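Local coordinates for protein Abbfa_003403 (Acinetobacter baumannii, PDB 4ZXH) that probably activates an amino acid, condenses it and releases a peptide product as a four-domain nonribosomal peptide synthetase with condensation, adenylation, carrier and thioesterase domains, at residues Thr849-Cys854 and Leu861-Arg866; Gly465-Ala470 and Leu794-Glu799; Pro1261-Lys1266 and Thr1287-Asp1292. All coordinates share one frame; numbering follows the deposited sequence.

Contact 1 of 3, residues Thr849-Cys854 and Leu861-Arg866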
loop_
_atom_site.group_PDB
_atom_site.type_symbol
_atom_site.label_atom_id
_atom_site.label_comp_id
_atom_site.label_asym_id
_atom_site.label_seq_id
_atom_site.Cartn_x
_atom_site.Cartn_y
_atom_site.Cartn_z
ATOM N N THR A 849 -15.654 26.738 2.967
ATOM C CA THR A 849 -15.442 26.122 1.659
ATOM C C THR A 849 -15.840 24.663 1.520
ATOM O O THR A 849 -15.940 24.157 0.410
ATOM C CB THR A 849 -13.987 26.195 1.256
ATOM O OG1 THR A 849 -13.235 25.344 2.124
ATOM C CG2 THR A 849 -13.485 27.618 1.350
ATOM N N GLY A 850 -16.026 23.964 2.625
ATOM C CA GLY A 850 -16.392 22.564 2.539
ATOM C C GLY A 850 -15.261 21.708 2.007
ATOM O O GLY A 850 -15.461 20.512 1.752
ATOM N N ASP A 851 -14.078 22.315 1.844
ATOM C CA ASP A 851 -12.859 21.613 1.411
ATOM C C ASP A 851 -12.028 21.078 2.588
ATOM O O ASP A 851 -11.786 21.777 3.574
ATOM C CB ASP A 851 -11.981 22.534 0.546
ATOM C CG ASP A 851 -12.419 22.578 -0.933
ATOM O OD1 ASP A 851 -13.155 21.666 -1.378
ATOM O OD2 ASP A 851 -12.008 23.519 -1.661
ATOM N N LYS A 852 -11.579 19.835 2.479
ATOM C CA LYS A 852 -10.697 19.260 3.487
ATOM C C LYS A 852 -9.252 19.614 3.172
ATOM O O LYS A 852 -8.744 19.279 2.108
ATOM C CB LYS A 852 -10.874 17.745 3.533
ATOM C CG LYS A 852 -10.297 17.064 4.747
ATOM C CD LYS A 852 -10.530 15.575 4.626
ATOM C CE LYS A 852 -10.497 14.894 5.977
ATOM N NZ LYS A 852 -10.733 13.435 5.793
ATOM N N VAL A 853 -8.595 20.295 4.097
ATOM C CA VAL A 853 -7.230 20.784 3.898
ATOM C C VAL A 853 -6.355 20.412 5.093
ATOM O O VAL A 853 -6.828 20.347 6.234
ATOM C CB VAL A 853 -7.236 22.321 3.673
ATOM C CG1 VAL A 853 -5.915 22.948 4.049
ATOM C CG2 VAL A 853 -7.579 22.643 2.223
ATOM N N CYS A 854 -5.084 20.120 4.838
ATOM C CA CYS A 854 -4.163 19.814 5.926
ATOM C C CYS A 854 -3.206 20.981 6.185
ATOM O O CYS A 854 -2.574 21.506 5.266
ATOM C CB CYS A 854 -3.369 18.529 5.641
ATOM S SG CYS A 854 -2.437 17.885 7.118
ATOM N N LEU A 861 -0.348 24.510 2.790
ATOM C CA LEU A 861 -1.660 23.884 2.792
ATOM C C LEU A 861 -1.747 22.864 1.676
ATOM O O LEU A 861 -1.481 23.188 0.527
ATOM C CB LEU A 861 -2.759 24.924 2.606
ATOM C CG LEU A 861 -2.824 26.051 3.622
ATOM C CD1 LEU A 861 -4.000 26.922 3.263
ATOM C CD2 LEU A 861 -2.975 25.470 5.014
ATOM N N THR A 862 -2.128 21.635 1.990
ATOM C CA THR A 862 -2.389 20.684 0.924
ATOM C C THR A 862 -3.858 20.296 0.961
ATOM O O THR A 862 -4.516 20.366 2.012
ATOM C CB THR A 862 -1.480 19.426 1.001
ATOM O OG1 THR A 862 -1.724 18.690 2.207
ATOM C CG2 THR A 862 -0.028 19.836 0.958
ATOM N N HIS A 863 -4.357 19.903 -0.208
ATOM C CA HIS A 863 -5.778 19.733 -0.455
ATOM C C HIS A 863 -6.106 18.254 -0.524
ATOM O O HIS A 863 -5.331 17.469 -1.066
ATOM C CB HIS A 863 -6.143 20.430 -1.750
ATOM C CG HIS A 863 -7.606 20.638 -1.935
ATOM N ND1 HIS A 863 -8.454 19.629 -2.336
ATOM C CD2 HIS A 863 -8.369 21.749 -1.811
ATOM C CE1 HIS A 863 -9.681 20.113 -2.443
ATOM N NE2 HIS A 863 -9.660 21.391 -2.114
ATOM N N HIS A 864 -7.241 17.868 0.047
ATOM C CA HIS A 864 -7.600 16.461 0.184
ATOM C C HIS A 864 -9.103 16.351 0.001
ATOM O O HIS A 864 -9.763 15.439 0.527
ATOM C CB HIS A 864 -7.165 15.939 1.546
ATOM C CG HIS A 864 -5.693 16.082 1.802
ATOM N ND1 HIS A 864 -4.796 15.050 1.604
ATOM C CD2 HIS A 864 -4.958 17.144 2.216
ATOM C CE1 HIS A 864 -3.578 15.466 1.904
ATOM N NE2 HIS A 864 -3.649 16.733 2.277
ATOM N N GLY A 865 -9.598 17.254 -0.841
ATOM C CA GLY A 865 -10.798 18.010 -0.552
ATOM C C GLY A 865 -12.152 17.394 -0.495
ATOM O O GLY A 865 -12.350 16.252 -0.895
ATOM N N ARG A 866 -13.061 18.191 0.052
ATOM C CA ARG A 866 -14.486 17.908 0.122
ATOM C C ARG A 866 -14.775 16.934 1.298
ATOM O O ARG A 866 -14.736 15.720 1.152
ATOM C CB ARG A 866 -14.961 17.398 -1.240
ATOM C CG ARG A 866 -16.416 17.644 -1.651
ATOM C CD ARG A 866 -17.095 18.913 -1.218
ATOM N NE ARG A 866 -16.463 20.139 -1.684
ATOM C CZ ARG A 866 -16.878 21.356 -1.330
ATOM N NH1 ARG A 866 -17.934 21.504 -0.522
ATOM N NH2 ARG A 866 -16.236 22.432 -1.789
#
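The imidazole of H863 has the backbone carbonyl of K852 over one face and the carboxylate of D851 at its edge, where OD2 lies in the ring plane 3.2 Å from NE2. The two planes stand 75° apart. The ring of Y763 also meets this imidazole. The R866 guanidinium carries G850 O on one face, 3.3 Å above its plane, and the H864 ring has K852 O near its plane at the edge. These groups belong to a β-hairpin of strands 846-855 and 861-863 in the adenylation domain; T849-G850-D851 matches the TGD motif of this family.

R866 reaches back to the first strand because its chain folds at chi2 (34°) and chi3. R866 NH2 forms a salt bridge with D851 OD1 (3.2 Å) and a weak hydrogen bond to T849 O (2.8 Å). A long, flexible arginine, here bent twice, suits this return path. Glycine suits position 850, which has a positive phi and has R866 lying close. T849 turns its hydroxyl onto D851 N, an ST turn, and also bonds to L812 O.

On the face of C854 and T862, T862 OG1 and H864 NE2 share a hydrogen bond of 2.7 Å; H864 ND1 is hydrogen-bonded to E879 OE2, and T862 OG1 also to R856 NE. On the face of V853 and H863, V853 CG1 meets L861 CD2, branched chains suited to a buried place. The hairpin is tied by H864 N to K852 O and, most straightly, by C854 N to T862 O, 2.9 Å long at 166°.

Contact 2 of 3, residues Gly465-Ala470 and Leu794-Glu799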
loop_
_atom_site.group_PDB
_atom_site.type_symbol
_atom_site.label_atom_id
_atom_site.label_comp_id
_atom_site.label_asym_id
_atom_site.label_seq_id
_atom_site.Cartn_x
_atom_site.Cartn_y
_atom_site.Cartn_z
ATOM N N GLY A 465 -3.689 36.134 15.452
ATOM C CA GLY A 465 -4.914 35.531 14.953
ATOM C C GLY A 465 -4.788 34.842 13.601
ATOM O O GLY A 465 -5.673 34.967 12.756
ATOM N N ILE A 466 -3.677 34.139 13.392
ATOM C CA ILE A 466 -3.481 33.288 12.217
ATOM C C ILE A 466 -2.461 32.184 12.512
ATOM O O ILE A 466 -1.602 32.330 13.383
ATOM C CB ILE A 466 -3.012 34.088 10.984
ATOM C CG1 ILE A 466 -3.425 33.358 9.702
ATOM C CG2 ILE A 466 -1.502 34.310 11.011
ATOM C CD1 ILE A 466 -3.522 34.248 8.519
ATOM N N GLN A 467 -2.565 31.079 11.786
ATOM C CA GLN A 467 -1.744 29.901 12.031
ATOM C C GLN A 467 -0.299 30.043 11.559
ATOM O O GLN A 467 0.617 29.548 12.217
ATOM C CB GLN A 467 -2.386 28.687 11.377
ATOM C CG GLN A 467 -3.524 28.094 12.193
ATOM C CD GLN A 467 -4.703 27.661 11.335
ATOM O OE1 GLN A 467 -5.073 28.342 10.368
ATOM N NE2 GLN A 467 -5.294 26.518 11.681
ATOM N N PHE A 468 -0.097 30.707 10.425
ATOM C CA PHE A 468 1.242 31.033 9.919
ATOM C C PHE A 468 1.177 32.388 9.237
ATOM O O PHE A 468 0.135 32.761 8.713
ATOM C CB PHE A 468 1.746 29.946 8.965
ATOM C CG PHE A 468 2.067 28.662 9.654
ATOM C CD1 PHE A 468 3.249 28.518 10.374
ATOM C CD2 PHE A 468 1.158 27.616 9.659
ATOM C CE1 PHE A 468 3.549 27.326 11.047
ATOM C CE2 PHE A 468 1.443 26.420 10.335
ATOM C CZ PHE A 468 2.645 26.280 11.029
ATOM N N GLU A 469 2.265 33.145 9.234
ATOM C CA GLU A 469 2.179 34.472 8.636
ATOM C C GLU A 469 2.059 34.367 7.102
ATOM O O GLU A 469 1.545 35.270 6.440
ATOM C CB GLU A 469 3.371 35.342 9.051
ATOM C CG GLU A 469 3.230 36.814 8.659
ATOM C CD GLU A 469 1.892 37.429 9.091
ATOM O OE1 GLU A 469 1.534 37.297 10.285
ATOM O OE2 GLU A 469 1.182 38.015 8.228
ATOM N N ALA A 470 2.509 33.252 6.543
ATOM C CA ALA A 470 2.372 33.014 5.110
ATOM C C ALA A 470 0.907 32.990 4.689
ATOM O O ALA A 470 0.567 33.435 3.591
ATOM C CB ALA A 470 3.052 31.710 4.715
ATOM N N LEU A 794 -6.292 32.648 4.827
ATOM C CA LEU A 794 -6.647 31.246 4.857
ATOM C C LEU A 794 -6.592 30.742 6.289
ATOM O O LEU A 794 -5.648 31.037 7.014
ATOM C CB LEU A 794 -5.709 30.440 3.959
ATOM C CG LEU A 794 -5.559 31.002 2.545
ATOM C CD1 LEU A 794 -4.739 30.065 1.682
ATOM C CD2 LEU A 794 -6.912 31.240 1.935
ATOM N N TYR A 795 -7.623 30.003 6.690
ATOM C CA TYR A 795 -7.722 29.449 8.035
ATOM C C TYR A 795 -8.100 27.969 7.946
ATOM O O TYR A 795 -8.922 27.592 7.106
ATOM C CB TYR A 795 -8.765 30.204 8.874
ATOM C CG TYR A 795 -8.594 31.710 8.952
ATOM C CD1 TYR A 795 -7.703 32.297 9.852
ATOM C CD2 TYR A 795 -9.357 32.554 8.160
ATOM C CE1 TYR A 795 -7.562 33.691 9.932
ATOM C CE2 TYR A 795 -9.226 33.937 8.233
ATOM C CZ TYR A 795 -8.327 34.502 9.115
ATOM O OH TYR A 795 -8.207 35.880 9.164
ATOM N N VAL A 796 -7.515 27.129 8.800
ATOM C CA VAL A 796 -7.893 25.716 8.835
ATOM C C VAL A 796 -8.567 25.387 10.161
ATOM O O VAL A 796 -7.930 25.416 11.206
ATOM C CB VAL A 796 -6.680 24.786 8.616
ATOM C CG1 VAL A 796 -7.130 23.334 8.526
ATOM C CG2 VAL A 796 -5.932 25.176 7.346
ATOM N N LEU A 797 -9.859 25.066 10.108
ATOM C CA LEU A 797 -10.663 24.894 11.314
ATOM C C LEU A 797 -11.190 23.477 11.531
ATOM O O LEU A 797 -11.330 22.690 10.589
ATOM C CB LEU A 797 -11.837 25.860 11.278
ATOM C CG LEU A 797 -11.452 27.322 11.047
ATOM C CD1 LEU A 797 -12.668 28.206 11.174
ATOM C CD2 LEU A 797 -10.366 27.771 12.017
ATOM N N ASP A 798 -11.484 23.147 12.786
ATOM C CA ASP A 798 -12.107 21.865 13.075
ATOM C C ASP A 798 -13.618 22.027 13.013
ATOM O O ASP A 798 -14.118 23.043 12.540
ATOM C CB ASP A 798 -11.645 21.297 14.432
ATOM C CG ASP A 798 -11.930 22.227 15.625
ATOM O OD1 ASP A 798 -12.789 23.122 15.527
ATOM O OD2 ASP A 798 -11.286 22.050 16.685
ATOM N N GLU A 799 -14.345 21.026 13.492
ATOM C CA GLU A 799 -15.805 21.068 13.494
ATOM C C GLU A 799 -16.391 22.016 14.560
ATOM O O GLU A 799 -17.584 22.318 14.529
ATOM C CB GLU A 799 -16.351 19.649 13.675
ATOM C CG GLU A 799 -15.808 18.659 12.636
ATOM C CD GLU A 799 -16.158 17.207 12.940
ATOM O OE1 GLU A 799 -16.767 16.939 14.001
ATOM O OE2 GLU A 799 -15.811 16.328 12.120
#
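Q467 lays its terminal amide alongside the backbone of V796 and grips it at two points. Q467 OE1 accepts from V796 N at 3.1 Å, a nearly straight bond (167°) that arrives in the plane of the side-chain carbonyl on a lone pair. Q467 NE2 gives its hydrogen to V796 O at 2.9 Å, again on a lone pair in the carbonyl plane, although that oxygen stands a little out of the Q467 amide plane. Glutamine suits the place because its amide presents an acceptor and a donor side by side, much as a neighbouring β-strand offers a C=O and an N-H. The bend at chi2 (139°) turns the amide so that both ends face one residue, and with both atoms engaged its flip is settled.

The loop that carries Q467 runs between helix 428-447 of the condensation region and helix 483-494 of the adenylation region. Here it lies against strand 792-797 of the adenylation domain's antiparallel sheet. A backbone bond between L471 and L794 fastens the same loop a few residues later, and L855 and L803 touch the Q467 side chain.

Beside the amide, I466 and Y795 cross at about a right angle. The isoleucine touches with CG1, 4.2 Å from Y795 CE1, while its CD1 reaches L794 O. G465 O approaches the tyrosine at its ring edge, in plane, 3.6 Å from Y795 CE1; G465 has a positive phi, which by itself favours glycine. The two amide bonds lie in a buried setting, beside the apolar contact of I466 with Y795. Q467 bonds both V796 N and V796 O, while V796 also makes a backbone bond with V804. The chemistry implies that the connecting loop is specifically docked on the sheet and does not merely rest upon it.

Contact 3 of 3, residues Pro1261-Lys1266 and Thr1287-Asp1292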
loop_
_atom_site.group_PDB
_atom_site.type_symbol
_atom_site.label_atom_id
_atom_site.label_comp_id
_atom_site.label_asym_id
_atom_site.label_seq_id
_atom_site.Cartn_x
_atom_site.Cartn_y
_atom_site.Cartn_z
ATOM N N PRO A 1261 -1.942 -59.795 -7.377
ATOM C CA PRO A 1261 -3.197 -59.433 -6.710
ATOM C C PRO A 1261 -3.654 -58.041 -7.167
ATOM O O PRO A 1261 -2.981 -57.046 -6.907
ATOM C CB PRO A 1261 -2.825 -59.459 -5.227
ATOM C CG PRO A 1261 -1.368 -59.160 -5.207
ATOM C CD PRO A 1261 -0.781 -59.702 -6.475
ATOM N N ILE A 1262 -4.777 -57.986 -7.873
ATOM C CA ILE A 1262 -5.204 -56.761 -8.544
ATOM C C ILE A 1262 -6.607 -56.338 -8.157
ATOM O O ILE A 1262 -7.519 -57.163 -8.092
ATOM C CB ILE A 1262 -5.160 -56.933 -10.080
ATOM C CG1 ILE A 1262 -3.723 -57.077 -10.565
ATOM C CG2 ILE A 1262 -5.816 -55.759 -10.783
ATOM C CD1 ILE A 1262 -3.638 -57.403 -12.022
ATOM N N LEU A 1263 -6.778 -55.047 -7.903
ATOM C CA LEU A 1263 -8.107 -54.456 -7.795
ATOM C C LEU A 1263 -8.354 -53.611 -9.037
ATOM O O LEU A 1263 -7.659 -52.606 -9.255
ATOM C CB LEU A 1263 -8.239 -53.604 -6.528
ATOM C CG LEU A 1263 -9.498 -52.744 -6.402
ATOM C CD1 LEU A 1263 -10.716 -53.631 -6.317
ATOM C CD2 LEU A 1263 -9.413 -51.832 -5.181
ATOM N N LEU A 1264 -9.318 -54.027 -9.861
ATOM C CA LEU A 1264 -9.677 -53.248 -11.046
ATOM C C LEU A 1264 -11.002 -52.517 -10.860
ATOM O O LEU A 1264 -12.055 -53.145 -10.746
ATOM C CB LEU A 1264 -9.745 -54.143 -12.279
ATOM C CG LEU A 1264 -10.279 -53.475 -13.550
ATOM C CD1 LEU A 1264 -9.382 -52.368 -14.006
ATOM C CD2 LEU A 1264 -10.455 -54.501 -14.647
ATOM N N VAL A 1265 -10.939 -51.191 -10.812
ATOM C CA VAL A 1265 -12.131 -50.365 -10.660
ATOM C C VAL A 1265 -12.601 -49.920 -12.043
ATOM O O VAL A 1265 -11.904 -49.172 -12.734
ATOM C CB VAL A 1265 -11.860 -49.123 -9.759
ATOM C CG1 VAL A 1265 -13.085 -48.249 -9.663
ATOM C CG2 VAL A 1265 -11.418 -49.552 -8.356
ATOM N N LYS A 1266 -13.767 -50.391 -12.465
ATOM C CA LYS A 1266 -14.239 -50.071 -13.802
ATOM C C LYS A 1266 -15.269 -48.951 -13.786
ATOM O O LYS A 1266 -16.225 -48.961 -13.002
ATOM C CB LYS A 1266 -14.827 -51.307 -14.473
ATOM C CG LYS A 1266 -15.474 -51.009 -15.810
ATOM C CD LYS A 1266 -15.766 -52.278 -16.580
ATOM C CE LYS A 1266 -16.576 -51.972 -17.825
ATOM N NZ LYS A 1266 -17.316 -53.198 -18.277
ATOM N N THR A 1287 -6.477 -63.944 -9.714
ATOM C CA THR A 1287 -6.170 -62.974 -8.664
ATOM C C THR A 1287 -6.735 -61.576 -8.908
ATOM O O THR A 1287 -6.263 -60.598 -8.325
ATOM C CB THR A 1287 -4.645 -62.841 -8.479
ATOM O OG1 THR A 1287 -4.023 -62.691 -9.766
ATOM C CG2 THR A 1287 -4.080 -64.076 -7.794
ATOM N N LEU A 1288 -7.741 -61.466 -9.760
ATOM C CA LEU A 1288 -8.254 -60.145 -10.093
ATOM C C LEU A 1288 -9.669 -59.872 -9.568
ATOM O O LEU A 1288 -10.628 -60.535 -9.954
ATOM C CB LEU A 1288 -8.224 -59.941 -11.602
ATOM C CG LEU A 1288 -8.735 -58.572 -12.044
ATOM C CD1 LEU A 1288 -7.754 -57.955 -12.999
ATOM C CD2 LEU A 1288 -10.091 -58.700 -12.703
ATOM N N THR A 1289 -9.788 -58.862 -8.712
ATOM C CA THR A 1289 -11.076 -58.441 -8.168
ATOM C C THR A 1289 -11.599 -57.221 -8.925
ATOM O O THR A 1289 -10.886 -56.221 -9.051
ATOM C CB THR A 1289 -10.950 -58.115 -6.666
ATOM O OG1 THR A 1289 -10.387 -59.243 -5.981
ATOM C CG2 THR A 1289 -12.302 -57.762 -6.059
ATOM N N GLN A 1290 -12.834 -57.289 -9.426
ATOM C CA GLN A 1290 -13.404 -56.158 -10.172
ATOM C C GLN A 1290 -14.615 -55.481 -9.492
ATOM O O GLN A 1290 -15.480 -56.147 -8.922
ATOM C CB GLN A 1290 -13.798 -56.610 -11.573
ATOM C CG GLN A 1290 -14.211 -55.462 -12.465
ATOM C CD GLN A 1290 -14.666 -55.910 -13.836
ATOM O OE1 GLN A 1290 -14.160 -56.895 -14.383
ATOM N NE2 GLN A 1290 -15.637 -55.185 -14.403
ATOM N N VAL A 1291 -14.669 -54.153 -9.557
ATOM C CA VAL A 1291 -15.718 -53.382 -8.893
ATOM C C VAL A 1291 -16.198 -52.317 -9.869
ATOM O O VAL A 1291 -15.407 -51.500 -10.336
ATOM C CB VAL A 1291 -15.213 -52.705 -7.566
ATOM C CG1 VAL A 1291 -16.245 -51.765 -6.992
ATOM C CG2 VAL A 1291 -14.839 -53.735 -6.524
ATOM N N ASP A 1292 -17.486 -52.335 -10.191
ATOM C CA ASP A 1292 -18.044 -51.392 -11.158
ATOM C C ASP A 1292 -18.655 -50.168 -10.453
ATOM O O ASP A 1292 -19.606 -50.288 -9.681
ATOM C CB ASP A 1292 -19.090 -52.086 -12.049
ATOM C CG ASP A 1292 -18.495 -53.221 -12.897
ATOM O OD1 ASP A 1292 -17.250 -53.309 -13.000
ATOM O OD2 ASP A 1292 -19.274 -54.023 -13.471
#
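I1262 N bonds to T1287 O, and I1262 O accepts from T1289 N (2.9 Å), which begins the ladder of a parallel strand pair at the edge of the thioesterase domain's α/β-hydrolase sheet. The pattern continues with L1264 N to T1289 O (2.8 Å), V1291 N to L1264 O, and K1266 N to V1291 O. The strands run 21° from parallel, their axes 4.8 Å apart.

On the face of I1262, L1264 and K1266, the I1262 CG2 branch meets L1288 CD1 at 3.7 Å. On the other face, L1263 CD1 reaches V1291 CG2 (4.1 Å), with helix 1303-1316 packing there through T1312. Branched aliphatic residues suit this strand, which is buried between strand 1157-1163 and the edge strand.

Towards the C-terminal end the chemistry turns polar. K1266 is extended throughout and lies side by side with D1292, pointing the same way, its CB 3.5 Å from D1292 OD1. Its aliphatic part also crosses the Q1290 amide, CD to NE2. Lysine suits the spot by offering methylenes first and an ammonium group beyond them.

Further out, E1276 O accepts from both K1266 NZ and Q1290 NE2, so a single carbonyl helps place two side chains. V1265 pairs its backbone with D1164, which with C1137 and H1297 has geometry consistent with a Cys-His-Asp triad, as in this hydrolase fold. Q1290 is extended too, CG lying opposite the backbone N (chi1 -172°), and its NE2 donates to the syn lone pair of D1292 OD1 at 2.8 Å.

Both segments of contact 2 precede those of contact 1 in the chain, and contact 3 comes last. Contacts 1 and 2 are neighbours, their centres 13 Å apart, and they share the antiparallel sheet of the adenylation domain. They touch directly: L861 CD1 lies 3.6 Å from L794 CD1, so the hairpin and strand 792-797, on which the 465-470 loop docks, pack against each other. Contact 3 stands alone in the thioesterase domain's mostly parallel sheet, its centre about 77 Å from that of contact 1 and about 87 Å from that of contact 2, across the chain's centre. This separation reflects the modular build, in which distinct domains act on one tethered intermediate.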